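Local coordinates for glycerate dehydrogenase related protein (Thermoplasma acidophilum, PDB 3GVX) that belongs to the D-isomer specific 2-hydroxyacid dehydrogenase family and probably binds NAD(P) to reduce glyoxylate or hydroxypyruvate, at residues B[88-91]-B[92-95]; B[162-166]-B[167-171]; B[220-223]-B[224-228]; B[267-270]-B[271-275]. All coordinates share one frame; numbering follows the deposited sequence.

In the fold
All four contacts are local, each within one continuous piece of chain. They follow one another in series, so none nests in or crosses another. Interaction 1 comes first, on helix 79-97, where the helix faces the second subunit and His88 holds a potassium ion. Interaction 2 rounds the turn from edge strand 162-163 into helix 167-172. Interaction 3 ends helix 216-225, in the same nucleotide-binding-type domain. Its nearest atoms are about 7 Å from those of interaction 2. Interaction 4 lies far off on helix 266-279, about 43 Å from interaction 3 between centres. It joins helix 11-20 to helix 79-97 and, like interaction 1, touches the second subunit.

Interaction 1 of 4, residues B[88-91]-B[92-95]; sequences HAFA and LLLA. With K (potassium ion), chain D.
The side chain of Leu92 lies against the imidazole of His88, one helical turn back. Leu92 CD1 comes at a slant to the ring and is 3.6 Å from His88 CD2 and 3.8 Å from His88 NE2. The His88 ring reaches this place with CG anti to the backbone N (chi1 -169°). ND1 then points to a potassium ion at 2.7 Å. A water, Val256 O, Ala257 O and Thr117 OG1 of the second subunit also bind the ion. His88 NE2 is hydrogen-bonded to Ser253 OG, so both ring nitrogens have partners and the ring's rotation is fixed. The setting is the C-terminal half of helix 79-97, a buried helix of the dimer interface. Ala91 packs on Lys98 of the second subunit, and Leu94 packs on its Ala91. An alanine in place of Leu92 is likely to open a gap beside the His88 ring and to lose the leucine's packing on Ile251 and on Ile100 of the second subunit. Leu93 CD1 sits over one face of the Phe90 ring, 4.4 Å from Phe90 CE1. Phe90 also meets Phe144, with the rings nearly parallel. Along the backbone, Leu94 N donates to Phe90 O at 2.8 Å, with an N-H...O angle of 167°.

Interaction 2 of 4, residues B[162-166]-B[167-171]; sequences VISES and PADLF
The carboxylate planes of Asp169 and Glu165 are turned 61° apart; what touches is Glu165 CG, 3.6 Å from Asp169 OD2. Asp169 OD2 takes the backbone N-H of Glu165 on its anti lone pair, the one away from OD1. The bond is 3.0 Å from Glu165 N to Asp169 OD2 and bends little, at 163°. Asp169 OD1 has a weak hydrogen bond from Gln173 NE2. This is a strand-to-helix turn at the edge of the Rossmann-type domain. It leads from edge strand 162-163 into helix 167-172, with Ser166 as the N-cap. Ser166 OG accepts from Asp169 N at 3.3 Å. Ser166 chi1 is 51°, which sets OG between the backbone N and the carbonyl carbon and turns it to the helix start. Leu170 N adds a backbone bond to Ser166 O. Asp169 thus takes part twice, through its backbone N toward the cap and through its carboxylate toward the turn. A leucine in its place would probably leave Glu165 N without its acceptor and Gln173 NE2 without its weak bond. Glu165 OE1 lies 4.8 Å from Asp169 OD2, and these like charges would somewhat oppose each other if both are ionised. The turn is joined to the sheet next to it, as Ser164 OG is hydrogen-bonded to Ala150 O of strand 147-151. Pro167 and Phe171 pack on Leu195 of helix 193-196. On the strand side of the turn, Ser164 OG also touches the leucine that follows Asp169, 3.6 Å from Leu170 CB.

Interaction 3 of 4, residues B[220-223]-B[224-228]; sequences IGFL and KERSD
A CH-pi contact pairs Phe222 with Arg226. Arg226 CB lies over one face of the ring, 3.8 Å from the centroid of the Phe222 ring and 16° off the ring normal. The next carbon keeps to the ring, with Arg226 CG 3.7 Å from Phe222 CZ. Phe222 has CG anti to the backbone N (chi1 -173°), as has Arg226, and the two side chains lie side by side, pointing the same way. Phe222 CZ also lies over one face of the guanidinium, toward its rim; with the planes 51° apart this is no parallel stack.

Backbone bonds come next. Arg226 N donates to Phe222 O at 2.9 Å. Gly221 O takes two weak bonds, from Lys224 N and Glu225 N, as the helix ends. These residues finish helix 216-225, the crossover of the beta-alpha-beta unit that links strand 204-207 to strand 230-233 in the Rossmann-type domain. Arg226 is the first residue to leave helical geometry.

The charged interaction is a salt bridge within the loop, Arg226 NH1 to Asp228 OD2 at 2.7 Å. Its hydrogen bond is weak in angle. Arg226 NH2 has another partner in Ala199 O, and Asp228 OD2 also accepts from Asn202 N.

Interaction 4 of 4, residues B[267-270]-B[271-275]; sequences IAIQ and LAFEN
This is side-chain packing and backbone bonding along one helix, 266-279, which lies between helix 11-20 and helix 79-97. Ile269 and Phe273 run side by side on one flank. Ile269 CG1 touches the ring at Phe273 CE2, 3.8 Å away. Ile269 CG1 is anti to the backbone N (chi1 -166°), which carries it along the helix toward the ring. This pair meets helix 11-20, Ile269 on Val13 and Phe273 on Ala17. On another flank Ile267 and Leu271 cross at a slant, with Ile267 CG2 3.9 Å from Leu271 CD1. Both touch Ala80 of helix 79-97 and Tyr121 of the second subunit. Four i to i+4 backbone bonds run through the contact. The one from Leu271 N to Ile267 O is 3.1 Å long. Ala268 O takes Ala272 N at 3.0 Å and also a side-chain N-H from Asn77 ND2, so two donors grip this oxygen. A polar pair sits one turn apart, where Gln270 NE2 points almost straight (179°) at Glu274 OE2 across a long 3.5 Å. The amide and carboxylate planes are nearly perpendicular. At that length the bond is weak. The apolar pairs and the backbone bonds therefore probably do more than this amide-carboxylate pair to hold the turn together.

Interaction 1 of 4, residues B[88-91]-B[92-95]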
loop_
_atom_site.group_PDB
_atom_site.type_symbol
_atom_site.label_atom_id
_atom_site.label_comp_id
_atom_site.label_asym_id
_atom_site.label_seq_id
_atom_site.Cartn_x
_atom_site.Cartn_y
_atom_site.Cartn_z
ATOM N N HIS B 88 4.231 1.015 7.290
ATOM C CA HIS B 88 3.384 0.865 8.462
ATOM C C HIS B 88 2.240 1.858 8.421
ATOM O O HIS B 88 1.146 1.565 8.892
ATOM C CB HIS B 88 4.161 1.077 9.760
ATOM C CG HIS B 88 3.390 0.689 10.973
ATOM N ND1 HIS B 88 3.334 -0.603 11.435
ATOM C CD2 HIS B 88 2.574 1.409 11.783
ATOM C CE1 HIS B 88 2.519 -0.669 12.471
ATOM N NE2 HIS B 88 2.045 0.541 12.701
ATOM N N ALA B 89 2.502 3.035 7.860
ATOM C CA ALA B 89 1.489 4.070 7.747
ATOM C C ALA B 89 0.403 3.648 6.763
ATOM O O ALA B 89 -0.781 3.851 7.005
ATOM C CB ALA B 89 2.125 5.395 7.322
ATOM N N PHE B 90 0.788 3.038 5.654
ATOM C CA PHE B 90 -0.231 2.616 4.718
ATOM C C PHE B 90 -1.021 1.436 5.284
ATOM O O PHE B 90 -2.201 1.284 4.986
ATOM C CB PHE B 90 0.373 2.335 3.337
ATOM C CG PHE B 90 0.357 3.542 2.427
ATOM C CD1 PHE B 90 -0.749 3.825 1.640
ATOM C CD2 PHE B 90 1.395 4.452 2.439
ATOM C CE1 PHE B 90 -0.820 5.004 0.891
ATOM C CE2 PHE B 90 1.328 5.629 1.695
ATOM C CZ PHE B 90 0.221 5.906 0.927
ATOM N N ALA B 91 -0.385 0.652 6.151
ATOM C CA ALA B 91 -1.048 -0.489 6.769
ATOM C C ALA B 91 -2.187 -0.022 7.684
ATOM O O ALA B 91 -3.272 -0.609 7.688
ATOM C CB ALA B 91 -0.040 -1.337 7.548
ATOM N N LEU B 92 -1.945 1.048 8.441
ATOM C CA LEU B 92 -2.975 1.601 9.330
ATOM C C LEU B 92 -4.074 2.225 8.502
ATOM O O LEU B 92 -5.265 2.036 8.732
ATOM C CB LEU B 92 -2.380 2.672 10.231
ATOM C CG LEU B 92 -1.453 2.067 11.264
ATOM C CD1 LEU B 92 -0.590 3.156 11.889
ATOM C CD2 LEU B 92 -2.303 1.296 12.273
ATOM N N LEU B 93 -3.618 3.001 7.535
ATOM C CA LEU B 93 -4.462 3.712 6.598
ATOM C C LEU B 93 -5.478 2.786 5.932
ATOM O O LEU B 93 -6.680 3.050 5.955
ATOM C CB LEU B 93 -3.581 4.357 5.545
ATOM C CG LEU B 93 -4.005 5.763 5.141
ATOM C CD1 LEU B 93 -2.791 6.478 4.560
ATOM C CD2 LEU B 93 -5.192 5.711 4.186
ATOM N N LEU B 94 -4.979 1.703 5.345
ATOM C CA LEU B 94 -5.830 0.726 4.668
ATOM C C LEU B 94 -6.668 -0.124 5.626
ATOM O O LEU B 94 -7.746 -0.571 5.270
ATOM C CB LEU B 94 -4.979 -0.165 3.756
ATOM C CG LEU B 94 -4.387 0.574 2.555
ATOM C CD1 LEU B 94 -3.291 -0.274 1.919
ATOM C CD2 LEU B 94 -5.496 0.904 1.566
ATOM N N ALA B 95 -6.169 -0.335 6.840
ATOM C CA ALA B 95 -6.908 -1.119 7.829
ATOM C C ALA B 95 -8.237 -0.435 8.076
ATOM O O ALA B 95 -9.273 -1.070 8.104
ATOM C CB ALA B 95 -6.121 -1.232 9.137
HETATM K K K D . 5.823 -1.585 11.074
HETATM O O HOH W 1 6.509 -1.485 8.599
#

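Interaction 2 of 4, residues B[162-166]-B[167-171]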
loop_
_atom_site.group_PDB
_atom_site.type_symbol
_atom_site.label_atom_id
_atom_site.label_comp_id
_atom_site.label_asym_id
_atom_site.label_seq_id
_atom_site.Cartn_x
_atom_site.Cartn_y
_atom_site.Cartn_z
ATOM N N VAL B 162 0.736 19.793 -4.184
ATOM C CA VAL B 162 0.377 21.063 -3.573
ATOM C C VAL B 162 1.154 21.363 -2.304
ATOM O O VAL B 162 1.278 20.529 -1.401
ATOM C CB VAL B 162 -1.138 21.122 -3.233
ATOM C CG1 VAL B 162 -1.489 22.494 -2.647
ATOM C CG2 VAL B 162 -1.977 20.813 -4.476
ATOM N N ILE B 163 1.684 22.572 -2.254
ATOM C CA ILE B 163 2.421 23.017 -1.097
ATOM C C ILE B 163 1.454 23.905 -0.359
ATOM O O ILE B 163 0.919 24.857 -0.927
ATOM C CB ILE B 163 3.631 23.837 -1.504
ATOM C CG1 ILE B 163 4.491 23.018 -2.464
ATOM C CG2 ILE B 163 4.392 24.281 -0.261
ATOM C CD1 ILE B 163 5.641 23.770 -3.061
ATOM N N SER B 164 1.196 23.586 0.899
ATOM C CA SER B 164 0.268 24.402 1.646
ATOM C C SER B 164 0.990 25.548 2.350
ATOM O O SER B 164 2.219 25.584 2.438
ATOM C CB SER B 164 -0.535 23.550 2.631
ATOM O OG SER B 164 0.296 22.872 3.539
ATOM N N GLU B 165 0.195 26.477 2.855
ATOM C CA GLU B 165 0.697 27.666 3.521
ATOM C C GLU B 165 0.752 27.519 5.007
ATOM O O GLU B 165 1.522 28.191 5.684
ATOM C CB GLU B 165 -0.217 28.807 3.185
ATOM C CG GLU B 165 -0.640 28.780 1.759
ATOM C CD GLU B 165 -1.321 30.054 1.398
ATOM O OE1 GLU B 165 -2.117 30.540 2.233
ATOM O OE2 GLU B 165 -1.059 30.575 0.295
ATOM N N SER B 166 -0.085 26.644 5.517
ATOM C CA SER B 166 -0.141 26.443 6.932
ATOM C C SER B 166 -0.736 25.079 7.157
ATOM O O SER B 166 -1.265 24.461 6.237
ATOM C CB SER B 166 -1.031 27.513 7.561
ATOM O OG SER B 166 -2.273 27.585 6.891
ATOM N N PRO B 167 -0.626 24.576 8.383
ATOM C CA PRO B 167 -1.173 23.268 8.721
ATOM C C PRO B 167 -2.701 23.299 8.578
ATOM O O PRO B 167 -3.308 22.321 8.146
ATOM C CB PRO B 167 -0.710 23.073 10.161
ATOM C CG PRO B 167 0.591 23.813 10.189
ATOM C CD PRO B 167 0.259 25.071 9.452
ATOM N N ALA B 168 -3.317 24.426 8.918
ATOM C CA ALA B 168 -4.764 24.541 8.791
ATOM C C ALA B 168 -5.134 24.447 7.326
ATOM O O ALA B 168 -6.119 23.812 6.966
ATOM C CB ALA B 168 -5.271 25.870 9.397
ATOM N N ASP B 169 -4.334 25.073 6.476
ATOM C CA ASP B 169 -4.582 25.027 5.039
ATOM C C ASP B 169 -4.425 23.598 4.519
ATOM O O ASP B 169 -5.138 23.179 3.619
ATOM C CB ASP B 169 -3.632 25.981 4.303
ATOM C CG ASP B 169 -3.725 25.857 2.787
ATOM O OD1 ASP B 169 -4.852 25.823 2.252
ATOM O OD2 ASP B 169 -2.673 25.801 2.119
ATOM N N LEU B 170 -3.491 22.853 5.100
ATOM C CA LEU B 170 -3.260 21.465 4.714
ATOM C C LEU B 170 -4.480 20.620 5.074
ATOM O O LEU B 170 -4.994 19.885 4.248
ATOM C CB LEU B 170 -2.008 20.904 5.404
ATOM C CG LEU B 170 -1.642 19.456 5.048
ATOM C CD1 LEU B 170 -0.775 19.402 3.782
ATOM C CD2 LEU B 170 -0.904 18.856 6.236
ATOM N N PHE B 171 -4.942 20.730 6.313
ATOM C CA PHE B 171 -6.125 19.987 6.750
ATOM C C PHE B 171 -7.316 20.284 5.856
ATOM O O PHE B 171 -8.119 19.407 5.558
ATOM C CB PHE B 171 -6.491 20.325 8.203
ATOM C CG PHE B 171 -5.735 19.522 9.220
ATOM C CD1 PHE B 171 -4.348 19.565 9.270
ATOM C CD2 PHE B 171 -6.402 18.683 10.102
ATOM C CE1 PHE B 171 -3.642 18.775 10.172
ATOM C CE2 PHE B 171 -5.698 17.888 11.012
ATOM C CZ PHE B 171 -4.316 17.936 11.040
#

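Interaction 3 of 4, residues B[220-223]-B[224-228]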
loop_
_atom_site.group_PDB
_atom_site.type_symbol
_atom_site.label_atom_id
_atom_site.label_comp_id
_atom_site.label_asym_id
_atom_site.label_seq_id
_atom_site.Cartn_x
_atom_site.Cartn_y
_atom_site.Cartn_z
ATOM N N ILE B 220 -8.470 13.728 21.988
ATOM C CA ILE B 220 -9.462 12.874 22.616
ATOM C C ILE B 220 -10.814 13.558 22.698
ATOM O O ILE B 220 -11.857 12.906 22.659
ATOM C CB ILE B 220 -9.024 12.462 24.032
ATOM C CG1 ILE B 220 -7.842 11.499 23.917
ATOM C CG2 ILE B 220 -10.205 11.913 24.813
ATOM C CD1 ILE B 220 -7.700 10.517 25.034
ATOM N N GLY B 221 -10.790 14.879 22.795
ATOM C CA GLY B 221 -12.025 15.627 22.873
ATOM C C GLY B 221 -12.654 15.757 21.512
ATOM O O GLY B 221 -13.867 15.665 21.359
ATOM N N PHE B 222 -11.802 15.946 20.516
ATOM C CA PHE B 222 -12.253 16.088 19.143
ATOM C C PHE B 222 -12.827 14.792 18.566
ATOM O O PHE B 222 -13.693 14.830 17.705
ATOM C CB PHE B 222 -11.102 16.596 18.275
ATOM C CG PHE B 222 -11.504 16.940 16.880
ATOM C CD1 PHE B 222 -12.208 18.100 16.608
ATOM C CD2 PHE B 222 -11.186 16.096 15.832
ATOM C CE1 PHE B 222 -12.590 18.410 15.308
ATOM C CE2 PHE B 222 -11.566 16.397 14.532
ATOM C CZ PHE B 222 -12.270 17.558 14.270
ATOM N N LEU B 223 -12.356 13.653 19.059
ATOM C CA LEU B 223 -12.828 12.361 18.574
ATOM C C LEU B 223 -14.231 12.048 19.060
ATOM O O LEU B 223 -14.952 11.274 18.442
ATOM C CB LEU B 223 -11.852 11.253 18.979
ATOM C CG LEU B 223 -10.540 11.369 18.192
ATOM C CD1 LEU B 223 -9.538 10.340 18.686
ATOM C CD2 LEU B 223 -10.836 11.194 16.697
ATOM N N LYS B 224 -14.619 12.661 20.172
ATOM C CA LYS B 224 -15.955 12.480 20.726
ATOM C C LYS B 224 -16.943 13.353 19.970
ATOM O O LYS B 224 -18.033 12.925 19.621
ATOM C CB LYS B 224 -15.968 12.861 22.209
ATOM C CG LYS B 224 -15.204 11.921 23.104
ATOM C CD LYS B 224 -16.108 10.808 23.595
ATOM C CE LYS B 224 -15.293 9.658 24.144
ATOM N NZ LYS B 224 -16.199 8.559 24.554
ATOM N N GLU B 225 -16.549 14.590 19.723
ATOM C CA GLU B 225 -17.402 15.534 19.012
ATOM C C GLU B 225 -17.620 15.083 17.618
ATOM O O GLU B 225 -18.728 14.859 17.142
ATOM C CB GLU B 225 -16.721 16.869 18.871
ATOM C CG GLU B 225 -16.595 17.686 20.076
ATOM C CD GLU B 225 -15.904 18.976 19.722
ATOM O OE1 GLU B 225 -16.019 19.380 18.540
ATOM O OE2 GLU B 225 -15.255 19.579 20.606
ATOM N N ARG B 226 -16.477 15.033 16.965
ATOM C CA ARG B 226 -16.338 14.659 15.589
ATOM C C ARG B 226 -16.102 13.154 15.391
ATOM O O ARG B 226 -15.016 12.731 14.996
ATOM C CB ARG B 226 -15.173 15.429 15.006
ATOM C CG ARG B 226 -15.105 15.217 13.572
ATOM C CD ARG B 226 -16.341 15.833 13.009
ATOM N NE ARG B 226 -15.935 17.065 12.394
ATOM C CZ ARG B 226 -15.357 17.099 11.209
ATOM N NH1 ARG B 226 -15.168 15.966 10.548
ATOM N NH2 ARG B 226 -14.912 18.242 10.721
ATOM N N SER B 227 -17.131 12.353 15.644
ATOM C CA SER B 227 -17.056 10.898 15.529
ATOM C C SER B 227 -16.767 10.276 14.155
ATOM O O SER B 227 -16.607 9.060 14.066
ATOM C CB SER B 227 -18.343 10.267 16.076
ATOM O OG SER B 227 -19.435 10.463 15.199
ATOM N N ASP B 228 -16.723 11.076 13.091
ATOM C CA ASP B 228 -16.439 10.555 11.744
ATOM C C ASP B 228 -14.931 10.545 11.526
ATOM O O ASP B 228 -14.418 9.885 10.627
ATOM C CB ASP B 228 -17.086 11.444 10.691
ATOM C CG ASP B 228 -16.719 12.900 10.882
ATOM O OD1 ASP B 228 -16.949 13.415 11.992
ATOM O OD2 ASP B 228 -16.192 13.525 9.943
#

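Interaction 4 of 4, residues B[267-270]-B[271-275]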
loop_
_atom_site.group_PDB
_atom_site.type_symbol
_atom_site.label_atom_id
_atom_site.label_comp_id
_atom_site.label_asym_id
_atom_site.label_seq_id
_atom_site.Cartn_x
_atom_site.Cartn_y
_atom_site.Cartn_z
ATOM N N ILE B 267 17.587 -5.711 5.254
ATOM C CA ILE B 267 17.599 -4.901 4.076
ATOM C C ILE B 267 18.561 -3.706 4.159
ATOM O O ILE B 267 19.001 -3.185 3.132
ATOM C CB ILE B 267 16.127 -4.513 3.799
ATOM C CG1 ILE B 267 15.721 -5.062 2.429
ATOM C CG2 ILE B 267 15.876 -3.042 4.074
ATOM C CD1 ILE B 267 16.749 -4.873 1.322
ATOM N N ALA B 268 18.900 -3.301 5.383
ATOM C CA ALA B 268 19.812 -2.179 5.626
ATOM C C ALA B 268 21.165 -2.384 4.959
ATOM O O ALA B 268 21.654 -1.508 4.260
ATOM C CB ALA B 268 19.992 -1.963 7.129
ATOM N N ILE B 269 21.747 -3.563 5.139
ATOM C CA ILE B 269 23.051 -3.845 4.557
ATOM C C ILE B 269 23.070 -3.729 3.037
ATOM O O ILE B 269 24.026 -3.224 2.465
ATOM C CB ILE B 269 23.596 -5.230 5.040
ATOM C CG1 ILE B 269 25.087 -5.341 4.693
ATOM C CG2 ILE B 269 22.746 -6.375 4.498
ATOM C CD1 ILE B 269 25.962 -4.342 5.465
ATOM N N GLN B 270 21.993 -4.147 2.380
ATOM C CA GLN B 270 21.930 -4.044 0.925
ATOM C C GLN B 270 21.846 -2.604 0.466
ATOM O O GLN B 270 22.490 -2.218 -0.499
ATOM C CB GLN B 270 20.735 -4.806 0.377
ATOM C CG GLN B 270 20.751 -4.935 -1.127
ATOM C CD GLN B 270 19.676 -5.873 -1.623
ATOM O OE1 GLN B 270 19.422 -6.916 -1.018
ATOM N NE2 GLN B 270 19.042 -5.514 -2.730
ATOM N N LEU B 271 21.029 -1.818 1.155
ATOM C CA LEU B 271 20.878 -0.402 0.823
ATOM C C LEU B 271 22.222 0.309 0.995
ATOM O O LEU B 271 22.549 1.219 0.234
ATOM C CB LEU B 271 19.802 0.250 1.708
ATOM C CG LEU B 271 18.362 -0.251 1.487
ATOM C CD1 LEU B 271 17.482 0.161 2.664
ATOM C CD2 LEU B 271 17.826 0.279 0.152
ATOM N N ALA B 272 22.998 -0.123 1.988
ATOM C CA ALA B 272 24.317 0.456 2.241
ATOM C C ALA B 272 25.219 0.252 1.026
ATOM O O ALA B 272 25.802 1.202 0.521
ATOM C CB ALA B 272 24.949 -0.165 3.501
ATOM N N PHE B 273 25.311 -0.977 0.530
ATOM C CA PHE B 273 26.154 -1.235 -0.642
ATOM C C PHE B 273 25.641 -0.538 -1.880
ATOM O O PHE B 273 26.412 -0.067 -2.712
ATOM C CB PHE B 273 26.269 -2.740 -0.948
ATOM C CG PHE B 273 27.023 -3.522 0.087
ATOM C CD1 PHE B 273 28.236 -3.078 0.575
ATOM C CD2 PHE B 273 26.517 -4.701 0.583
ATOM C CE1 PHE B 273 28.920 -3.791 1.544
ATOM C CE2 PHE B 273 27.201 -5.412 1.544
ATOM C CZ PHE B 273 28.402 -4.951 2.023
ATOM N N GLU B 274 24.325 -0.487 -2.003
ATOM C CA GLU B 274 23.711 0.161 -3.138
ATOM C C GLU B 274 24.065 1.629 -3.183
ATOM O O GLU B 274 24.349 2.161 -4.250
ATOM C CB GLU B 274 22.197 -0.043 -3.120
ATOM C CG GLU B 274 21.821 -1.438 -3.573
ATOM C CD GLU B 274 20.318 -1.704 -3.597
ATOM O OE1 GLU B 274 19.568 -1.061 -2.839
ATOM O OE2 GLU B 274 19.881 -2.577 -4.372
ATOM N N ASN B 275 24.083 2.285 -2.030
ATOM C CA ASN B 275 24.440 3.690 -2.031
ATOM C C ASN B 275 25.871 3.869 -2.493
ATOM O O ASN B 275 26.208 4.889 -3.068
ATOM C CB ASN B 275 24.286 4.337 -0.656
ATOM C CG ASN B 275 24.335 5.851 -0.736
ATOM O OD1 ASN B 275 25.114 6.507 -0.040
ATOM N ND2 ASN B 275 23.493 6.416 -1.596
#